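Local atomic coordinates of L-Ala-D/L-Glu Epimerase (Escherichia coli, PDB entry 1JPD), a protein that belongs to the enolase superfamily of enzymes and combines an N-terminal capping domain with a C-terminal domain of TIM-barrel type. Residues 199-204 and 221-226; 245-250 and 270-275; 259-264 and 290-295. All coordinates share one frame; numbering follows the deposited sequence.

Interaction 1: residues 199-204 and 221-226; sequences LGVAML and HPLPIC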
loop_
_atom_site.group_PDB
_atom_site.type_symbol
_atom_site.label_atom_id
_atom_site.label_comp_id
_atom_site.label_asym_id
_atom_site.label_seq_id
_atom_site.Cartn_x
_atom_site.Cartn_y
_atom_site.Cartn_z
ATOM N N LEU A 199 0.909 -15.613 -20.719
ATOM C CA LEU A 199 2.216 -14.974 -20.571
ATOM C C LEU A 199 2.826 -15.154 -19.185
ATOM O O LEU A 199 3.871 -14.565 -18.861
ATOM C CB LEU A 199 2.102 -13.483 -20.896
ATOM C CG LEU A 199 1.674 -13.199 -22.341
ATOM C CD1 LEU A 199 1.578 -11.701 -22.591
ATOM C CD2 LEU A 199 2.682 -13.834 -23.292
ATOM N N GLY A 200 2.167 -15.966 -18.366
ATOM C CA GLY A 200 2.661 -16.226 -17.028
ATOM C C GLY A 200 2.527 -15.076 -16.046
ATOM O O GLY A 200 3.273 -15.023 -15.068
ATOM N N VAL A 201 1.594 -14.156 -16.292
ATOM C CA VAL A 201 1.394 -13.034 -15.381
ATOM C C VAL A 201 0.931 -13.601 -14.041
ATOM O O VAL A 201 -0.080 -14.296 -13.969
ATOM C CB VAL A 201 0.333 -12.047 -15.919
ATOM C CG1 VAL A 201 0.052 -10.969 -14.879
ATOM C CG2 VAL A 201 0.823 -11.416 -17.216
ATOM N N ALA A 202 1.676 -13.304 -12.985
ATOM C CA ALA A 202 1.355 -13.805 -11.654
ATOM C C ALA A 202 0.062 -13.262 -11.062
ATOM O O ALA A 202 -0.637 -13.977 -10.337
ATOM C CB ALA A 202 2.511 -13.517 -10.702
ATOM N N MET A 203 -0.266 -12.006 -11.361
ATOM C CA MET A 203 -1.472 -11.410 -10.803
ATOM C C MET A 203 -1.961 -10.167 -11.548
ATOM O O MET A 203 -1.166 -9.408 -12.093
ATOM C CB MET A 203 -1.212 -11.087 -9.327
ATOM C CG MET A 203 -2.314 -10.335 -8.615
ATOM S SD MET A 203 -2.226 -8.546 -8.916
ATOM C CE MET A 203 -0.987 -8.045 -7.671
ATOM N N LEU A 204 -3.279 -9.990 -11.578
ATOM C CA LEU A 204 -3.924 -8.845 -12.218
ATOM C C LEU A 204 -4.610 -8.036 -11.114
ATOM O O LEU A 204 -5.418 -8.570 -10.349
ATOM C CB LEU A 204 -4.967 -9.315 -13.229
ATOM C CG LEU A 204 -5.897 -8.224 -13.770
ATOM C CD1 LEU A 204 -5.095 -7.182 -14.566
ATOM C CD2 LEU A 204 -6.963 -8.872 -14.640
ATOM N N HIS A 221 -11.463 -17.269 -13.051
ATOM C CA HIS A 221 -10.235 -16.493 -13.185
ATOM C C HIS A 221 -9.032 -17.333 -13.586
ATOM O O HIS A 221 -8.678 -18.290 -12.903
ATOM C CB HIS A 221 -9.941 -15.757 -11.870
ATOM C CG HIS A 221 -11.023 -14.809 -11.452
ATOM N ND1 HIS A 221 -10.991 -14.119 -10.262
ATOM C CD2 HIS A 221 -12.170 -14.439 -12.070
ATOM C CE1 HIS A 221 -12.072 -13.367 -10.163
ATOM N NE2 HIS A 221 -12.804 -13.542 -11.247
ATOM N N PRO A 222 -8.393 -16.987 -14.712
ATOM C CA PRO A 222 -7.215 -17.713 -15.195
ATOM C C PRO A 222 -5.949 -17.375 -14.402
ATOM O O PRO A 222 -4.949 -18.087 -14.487
ATOM C CB PRO A 222 -7.128 -17.292 -16.664
ATOM C CG PRO A 222 -7.690 -15.924 -16.656
ATOM C CD PRO A 222 -8.893 -16.070 -15.750
ATOM N N LEU A 223 -5.987 -16.271 -13.657
ATOM C CA LEU A 223 -4.855 -15.867 -12.819
ATOM C C LEU A 223 -5.449 -15.167 -11.621
ATOM O O LEU A 223 -6.596 -14.718 -11.660
ATOM C CB LEU A 223 -3.899 -14.908 -13.543
ATOM C CG LEU A 223 -4.303 -13.443 -13.745
ATOM C CD1 LEU A 223 -3.101 -12.654 -14.258
ATOM C CD2 LEU A 223 -5.460 -13.351 -14.718
ATOM N N PRO A 224 -4.688 -15.076 -10.530
ATOM C CA PRO A 224 -5.226 -14.403 -9.348
ATOM C C PRO A 224 -5.558 -12.958 -9.712
ATOM O O PRO A 224 -4.807 -12.308 -10.457
ATOM C CB PRO A 224 -4.075 -14.489 -8.345
ATOM C CG PRO A 224 -3.282 -15.692 -8.808
ATOM C CD PRO A 224 -3.309 -15.536 -10.301
ATOM N N ILE A 225 -6.683 -12.461 -9.208
ATOM C CA ILE A 225 -7.090 -11.085 -9.470
ATOM C C ILE A 225 -7.169 -10.378 -8.118
ATOM O O ILE A 225 -7.889 -10.817 -7.220
ATOM C CB ILE A 225 -8.444 -11.039 -10.235
ATOM C CG1 ILE A 225 -8.276 -11.717 -11.602
ATOM C CG2 ILE A 225 -8.896 -9.593 -10.426
ATOM C CD1 ILE A 225 -9.448 -11.541 -12.555
ATOM N N CYS A 226 -6.415 -9.289 -7.975
ATOM C CA CYS A 226 -6.343 -8.552 -6.703
ATOM C C CYS A 226 -7.215 -7.313 -6.539
ATOM O O CYS A 226 -7.362 -6.505 -7.455
ATOM C CB CYS A 226 -4.889 -8.149 -6.419
ATOM S SG CYS A 226 -4.587 -7.567 -4.732
#

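Interaction 2: residues 245-250 and 270-275; sequences EMVNIK and QGFSLM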
loop_
_atom_site.group_PDB
_atom_site.type_symbol
_atom_site.label_atom_id
_atom_site.label_comp_id
_atom_site.label_asym_id
_atom_site.label_seq_id
_atom_site.Cartn_x
_atom_site.Cartn_y
_atom_site.Cartn_z
ATOM N N GLU A 245 -9.097 -12.967 -5.662
ATOM C CA GLU A 245 -8.323 -14.004 -5.006
ATOM C C GLU A 245 -7.370 -13.365 -4.009
ATOM O O GLU A 245 -6.985 -13.987 -3.018
ATOM C CB GLU A 245 -7.516 -14.807 -6.030
ATOM C CG GLU A 245 -8.327 -15.834 -6.789
ATOM C CD GLU A 245 -9.179 -15.235 -7.889
ATOM O OE1 GLU A 245 -10.255 -15.805 -8.169
ATOM O OE2 GLU A 245 -8.771 -14.210 -8.485
ATOM N N MET A 246 -7.011 -12.107 -4.268
ATOM C CA MET A 246 -6.067 -11.367 -3.423
ATOM C C MET A 246 -6.567 -9.968 -3.041
ATOM O O MET A 246 -7.364 -9.366 -3.761
ATOM C CB MET A 246 -4.733 -11.243 -4.173
ATOM C CG MET A 246 -3.597 -10.580 -3.415
ATOM S SD MET A 246 -2.147 -10.426 -4.499
ATOM C CE MET A 246 -1.714 -12.180 -4.700
ATOM N N VAL A 247 -6.096 -9.458 -1.905
ATOM C CA VAL A 247 -6.466 -8.121 -1.455
ATOM C C VAL A 247 -5.190 -7.315 -1.270
ATOM O O VAL A 247 -4.195 -7.835 -0.773
ATOM C CB VAL A 247 -7.235 -8.145 -0.108
ATOM C CG1 VAL A 247 -8.523 -8.932 -0.253
ATOM C CG2 VAL A 247 -6.367 -8.746 0.983
ATOM N N ASN A 248 -5.207 -6.055 -1.690
ATOM C CA ASN A 248 -4.042 -5.186 -1.543
ATOM C C ASN A 248 -4.238 -4.361 -0.267
ATOM O O ASN A 248 -5.084 -3.467 -0.221
ATOM C CB ASN A 248 -3.930 -4.259 -2.757
ATOM C CG ASN A 248 -2.714 -3.352 -2.697
ATOM O OD1 ASN A 248 -2.384 -2.805 -1.645
ATOM N ND2 ASN A 248 -2.054 -3.170 -3.832
ATOM N N ILE A 249 -3.467 -4.670 0.769
ATOM C CA ILE A 249 -3.565 -3.962 2.047
ATOM C C ILE A 249 -2.724 -2.686 2.076
ATOM O O ILE A 249 -1.534 -2.712 1.762
ATOM C CB ILE A 249 -3.093 -4.858 3.225
ATOM C CG1 ILE A 249 -3.973 -6.104 3.321
ATOM C CG2 ILE A 249 -3.136 -4.069 4.535
ATOM C CD1 ILE A 249 -3.449 -7.151 4.297
ATOM N N LYS A 250 -3.354 -1.575 2.451
ATOM C CA LYS A 250 -2.676 -0.282 2.570
ATOM C C LYS A 250 -3.134 0.352 3.868
ATOM O O LYS A 250 -4.341 0.446 4.128
ATOM C CB LYS A 250 -3.025 0.638 1.409
ATOM C CG LYS A 250 -2.419 0.214 0.104
ATOM C CD LYS A 250 -2.690 1.234 -0.979
ATOM C CE LYS A 250 -2.131 0.755 -2.291
ATOM N NZ LYS A 250 -2.301 1.756 -3.366
ATOM N N GLN A 270 -10.068 -16.540 5.263
ATOM C CA GLN A 270 -11.122 -16.720 4.271
ATOM C C GLN A 270 -10.613 -17.149 2.905
ATOM O O GLN A 270 -11.363 -17.141 1.929
ATOM C CB GLN A 270 -11.957 -15.450 4.139
ATOM C CG GLN A 270 -12.794 -15.171 5.362
ATOM C CD GLN A 270 -13.795 -14.059 5.143
ATOM O OE1 GLN A 270 -14.532 -14.058 4.153
ATOM N NE2 GLN A 270 -13.842 -13.113 6.075
ATOM N N GLY A 271 -9.337 -17.511 2.835
ATOM C CA GLY A 271 -8.772 -17.982 1.581
ATOM C C GLY A 271 -8.166 -16.959 0.646
ATOM O O GLY A 271 -7.803 -17.292 -0.485
ATOM N N PHE A 272 -8.048 -15.718 1.102
ATOM C CA PHE A 272 -7.471 -14.673 0.269
ATOM C C PHE A 272 -5.953 -14.643 0.396
ATOM O O PHE A 272 -5.408 -14.929 1.461
ATOM C CB PHE A 272 -7.997 -13.286 0.668
ATOM C CG PHE A 272 -9.466 -13.077 0.420
ATOM C CD1 PHE A 272 -10.398 -13.325 1.424
ATOM C CD2 PHE A 272 -9.911 -12.580 -0.800
ATOM C CE1 PHE A 272 -11.755 -13.071 1.216
ATOM C CE2 PHE A 272 -11.264 -12.325 -1.015
ATOM C CZ PHE A 272 -12.189 -12.570 -0.005
ATOM N N SER A 273 -5.274 -14.308 -0.698
ATOM C CA SER A 273 -3.822 -14.165 -0.668
ATOM C C SER A 273 -3.618 -12.678 -0.358
ATOM O O SER A 273 -4.521 -11.868 -0.579
ATOM C CB SER A 273 -3.198 -14.549 -2.020
ATOM O OG SER A 273 -3.965 -14.079 -3.113
ATOM N N LEU A 274 -2.455 -12.307 0.162
ATOM C CA LEU A 274 -2.236 -10.910 0.516
ATOM C C LEU A 274 -1.149 -10.202 -0.264
ATOM O O LEU A 274 -0.217 -10.816 -0.774
ATOM C CB LEU A 274 -1.900 -10.783 2.008
ATOM C CG LEU A 274 -2.781 -11.467 3.053
ATOM C CD1 LEU A 274 -2.261 -11.109 4.434
ATOM C CD2 LEU A 274 -4.231 -11.035 2.888
ATOM N N MET A 275 -1.285 -8.887 -0.333
ATOM C CA MET A 275 -0.314 -8.034 -0.990
ATOM C C MET A 275 -0.209 -6.808 -0.088
ATOM O O MET A 275 -1.194 -6.419 0.533
ATOM C CB MET A 275 -0.806 -7.628 -2.370
ATOM C CG MET A 275 0.209 -6.810 -3.119
ATOM S SD MET A 275 -0.434 -6.165 -4.662
ATOM C CE MET A 275 0.840 -4.992 -5.028
#

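Interaction 3: residues 259-264 and 290-295; sequences EALALA and LPLVPQ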
loop_
_atom_site.group_PDB
_atom_site.type_symbol
_atom_site.label_atom_id
_atom_site.label_comp_id
_atom_site.label_asym_id
_atom_site.label_seq_id
_atom_site.Cartn_x
_atom_site.Cartn_y
_atom_site.Cartn_z
ATOM N N GLU A 259 -5.623 -2.397 12.171
ATOM C CA GLU A 259 -6.630 -2.982 11.296
ATOM C C GLU A 259 -5.949 -3.780 10.190
ATOM O O GLU A 259 -6.433 -4.837 9.793
ATOM C CB GLU A 259 -7.516 -1.895 10.688
ATOM C CG GLU A 259 -8.650 -2.414 9.811
ATOM C CD GLU A 259 -9.639 -3.293 10.568
ATOM O OE1 GLU A 259 -9.738 -3.136 11.802
ATOM O OE2 GLU A 259 -10.326 -4.125 9.929
ATOM N N ALA A 260 -4.821 -3.280 9.699
ATOM C CA ALA A 260 -4.095 -3.984 8.648
ATOM C C ALA A 260 -3.771 -5.403 9.122
ATOM O O ALA A 260 -4.021 -6.371 8.404
ATOM C CB ALA A 260 -2.810 -3.234 8.294
ATOM N N LEU A 261 -3.225 -5.521 10.334
ATOM C CA LEU A 261 -2.878 -6.822 10.906
ATOM C C LEU A 261 -4.098 -7.734 11.021
ATOM O O LEU A 261 -4.051 -8.903 10.631
ATOM C CB LEU A 261 -2.233 -6.647 12.291
ATOM C CG LEU A 261 -0.803 -6.081 12.304
ATOM C CD1 LEU A 261 -0.402 -5.666 13.706
ATOM C CD2 LEU A 261 0.155 -7.121 11.749
ATOM N N ALA A 262 -5.189 -7.202 11.555
ATOM C CA ALA A 262 -6.406 -7.984 11.705
ATOM C C ALA A 262 -6.972 -8.357 10.337
ATOM O O ALA A 262 -7.629 -9.388 10.187
ATOM C CB ALA A 262 -7.438 -7.194 12.498
ATOM N N LEU A 263 -6.716 -7.511 9.342
ATOM C CA LEU A 263 -7.202 -7.761 7.996
ATOM C C LEU A 263 -6.407 -8.897 7.387
ATOM O O LEU A 263 -6.974 -9.770 6.738
ATOM C CB LEU A 263 -7.081 -6.499 7.130
ATOM C CG LEU A 263 -7.407 -6.606 5.633
ATOM C CD1 LEU A 263 -8.731 -7.304 5.424
ATOM C CD2 LEU A 263 -7.436 -5.219 5.024
ATOM N N ALA A 264 -5.095 -8.888 7.605
ATOM C CA ALA A 264 -4.217 -9.933 7.082
ATOM C C ALA A 264 -4.669 -11.286 7.620
ATOM O O ALA A 264 -4.902 -12.226 6.857
ATOM C CB ALA A 264 -2.772 -9.659 7.493
ATOM N N LEU A 290 6.027 -2.380 7.456
ATOM C CA LEU A 290 6.905 -3.549 7.437
ATOM C C LEU A 290 6.452 -4.802 8.190
ATOM O O LEU A 290 6.572 -5.912 7.675
ATOM C CB LEU A 290 8.305 -3.145 7.890
ATOM C CG LEU A 290 8.950 -2.207 6.869
ATOM C CD1 LEU A 290 10.269 -1.671 7.414
ATOM C CD2 LEU A 290 9.153 -2.949 5.550
ATOM N N PRO A 291 5.916 -4.647 9.407
ATOM C CA PRO A 291 5.469 -5.821 10.164
ATOM C C PRO A 291 4.631 -6.815 9.357
ATOM O O PRO A 291 4.573 -7.995 9.696
ATOM C CB PRO A 291 4.682 -5.201 11.315
ATOM C CG PRO A 291 5.430 -3.941 11.571
ATOM C CD PRO A 291 5.669 -3.411 10.170
ATOM N N LEU A 292 3.987 -6.339 8.295
ATOM C CA LEU A 292 3.150 -7.197 7.455
ATOM C C LEU A 292 3.916 -7.972 6.376
ATOM O O LEU A 292 3.435 -8.988 5.881
ATOM C CB LEU A 292 2.055 -6.360 6.775
ATOM C CG LEU A 292 0.983 -5.720 7.660
ATOM C CD1 LEU A 292 0.213 -4.682 6.877
ATOM C CD2 LEU A 292 0.048 -6.792 8.180
ATOM N N VAL A 293 5.104 -7.495 6.021
ATOM C CA VAL A 293 5.904 -8.120 4.971
ATOM C C VAL A 293 5.993 -9.648 4.967
ATOM O O VAL A 293 5.797 -10.276 3.927
ATOM C CB VAL A 293 7.335 -7.540 4.948
ATOM C CG1 VAL A 293 8.166 -8.264 3.900
ATOM C CG2 VAL A 293 7.288 -6.048 4.630
ATOM N N PRO A 294 6.295 -10.270 6.119
ATOM C CA PRO A 294 6.383 -11.734 6.123
ATOM C C PRO A 294 5.073 -12.455 5.804
ATOM O O PRO A 294 5.070 -13.668 5.604
ATOM C CB PRO A 294 6.900 -12.044 7.527
ATOM C CG PRO A 294 6.345 -10.931 8.338
ATOM C CD PRO A 294 6.589 -9.728 7.455
ATOM N N GLN A 295 3.966 -11.721 5.741
ATOM C CA GLN A 295 2.674 -12.340 5.438
ATOM C C GLN A 295 2.187 -12.173 4.005
ATOM O O GLN A 295 1.201 -12.802 3.614
ATOM C CB GLN A 295 1.575 -11.793 6.346
ATOM C CG GLN A 295 1.689 -12.180 7.788
ATOM C CD GLN A 295 0.418 -11.888 8.546
ATOM O OE1 GLN A 295 -0.651 -12.400 8.206
ATOM N NE2 GLN A 295 0.523 -11.063 9.583
HETATM O O HOH W 1 -1.726 -10.213 11.369
#

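Interaction 1: residues 199-204 and 221-226
Leu-204 and Ile-225 pair in parallel, with their CA atoms 4.8 Å apart. They belong to neighbouring strands in the TIM-barrel domain of this enolase-superfamily protein. Two backbone bonds make the junction. Leu-204 N gives its hydrogen to Pro-224 O at 3.0 Å, nearly straight at 169° and in the carbonyl plane. Leu-204 O takes the N-H of Cys-226 at 2.7 Å, so Leu-204 both donates and accepts.

Before the strands pair, the two segments are joined by side chains. Leu-223 reaches across with one methyl. With chi1 at 75°, its CG lies between the backbone N and the carbonyl carbon. Leu-223 CD1 meets Val-201 CG1 at 3.6 Å and also lies against the CB of Leu-204. The CG and CD atoms of Pro-224 lie against Ala-202 O.

Leu-204 and Ile-225 point to the same side of the sheet, and their methyls Leu-204 CD2 and Ile-225 CD1 come within 4.2 Å. This is the outer side of the barrel, where Leu-204 and Leu-223 rest on Cys-193 of helix 189-198. Met-203 faces the other way and packs on Met-246 of strand 246-249. Its chain bends at chi2 and chi3, and Met-203 SD lies 3.7 Å from Cys-226 CB.

Interaction 2: residues 245-250 and 270-275
Ser-273 N donates to Glu-245 O at 2.9 Å and 169°, in the carbonyl plane. Ile-249 N donates to Met-275 O, also at 2.9 Å, though the donor is tilted from the carbonyl plane. Between these two bonds, Val-247 N reaches Ser-273 O at 3.2 Å. Val-247 O receives a weak, bent bond from Met-275 N, with an angle of 133° at the hydrogen. Asn-248 sends its amide nitrogen ND2 to Glu-205 OE2, on a nearby strand. Met-275 SD lies over one face of the Asn-248 amide, nearest the nitrogen, 3.5 Å from ND2.

The bonds pair two parallel strands of the barrel, 246-249 and 273-276. The short helix 251-254 and helix 257-269 lie in the chain between them and give a beta-alpha-beta crossover. Helix 257-269 ends in a Schellman motif with Gly-271 as its C-prime residue, and the chain then turns into the second strand.

Val-247 and Leu-274 lie side by side on the outer face and point the same way, with Val-247 CG2 3.7 Å from Leu-274 CD2. Phe-272 crosses Val-247 at about a right angle, and Phe-272 CD2 is 3.9 Å from Val-247 CG1. Lys-241 makes a cation-pi contact with the same ring. Ile-249 touches Leu-274 more loosely, methyl CD1 to methyl CD1. The opposite face carries the methionines. With CG anti to the backbone N (chi1 -177°), the extended side chain of Met-275 carries its SD to the Asn-248 amide. Met-246 bends at chi3 and brings its SD to 3.8 Å from Met-275 CB.

Interaction 3: residues 259-264 and 290-295
Leu-292 packs its two methyls on helix 257-269 in an apolar contact on the outer layer of the barrel domain. The partner segment, 290-295, is a short 3-10 segment that follows helix 283-289 and leads toward strand 298-299. The helix thus meets the connection that comes after the next strand.

Leu-292 is the central side chain. Its CG is anti to the carbonyl carbon (chi1 -66°), which directs the fork at the helix. The two branches divide the work. Leu-292 CD1 meets Ala-260 CB at 3.6 Å. Leu-292 CD2 meets Leu-261 CD2, also at 3.6 Å, and lies farther from Ala-264 CB, at 4.1 Å. Ala-260 and Ala-264 are one helical turn apart and give Leu-292 a low surface to rest on. Ile-249 and Leu-276 of the barrel strands also touch Leu-292.

Gln-295 covers the next part of the helix. Its chain is extended beyond CG. The methyl of Ala-264 lies obliquely above one face of its amide, with Gln-295 OE1 3.5 Å from Ala-264 CB. The other end of the amide is bridged by water. Gln-295 NE2 donates to a water at 3.0 Å, and that water donates to Leu-261 O at 2.8 Å. The same carbonyl also accepts from Thr-265 OG1. No direct hydrogen bond joins the segments. The contact therefore rests on methyl packing, with one water-mediated polar link beside it.

In the fold
Interactions 1 and 2 follow each other round one barrel sheet, with centres about 13 Å apart. Strands 225-227 and 246-249 are neighbours there. The carboxylate of Glu-245 joins them: its OE2 lies 2.8 Å from Ile-225 N, a probable hydrogen bond, and the same distance from His-221 ND1. Interactions 2 and 3 have centres about 10 Å apart. They share an apolar layer, in which Leu-274 CD1 lies 3.4 Å from Ala-264 CB. Interactions 1 and 3 do not touch, and their nearest atoms are about 10 Å apart. In enolase-superfamily barrels the active site lies at the C-terminal ends of the strands, and interactions 1 and 2 pair strands of that barrel.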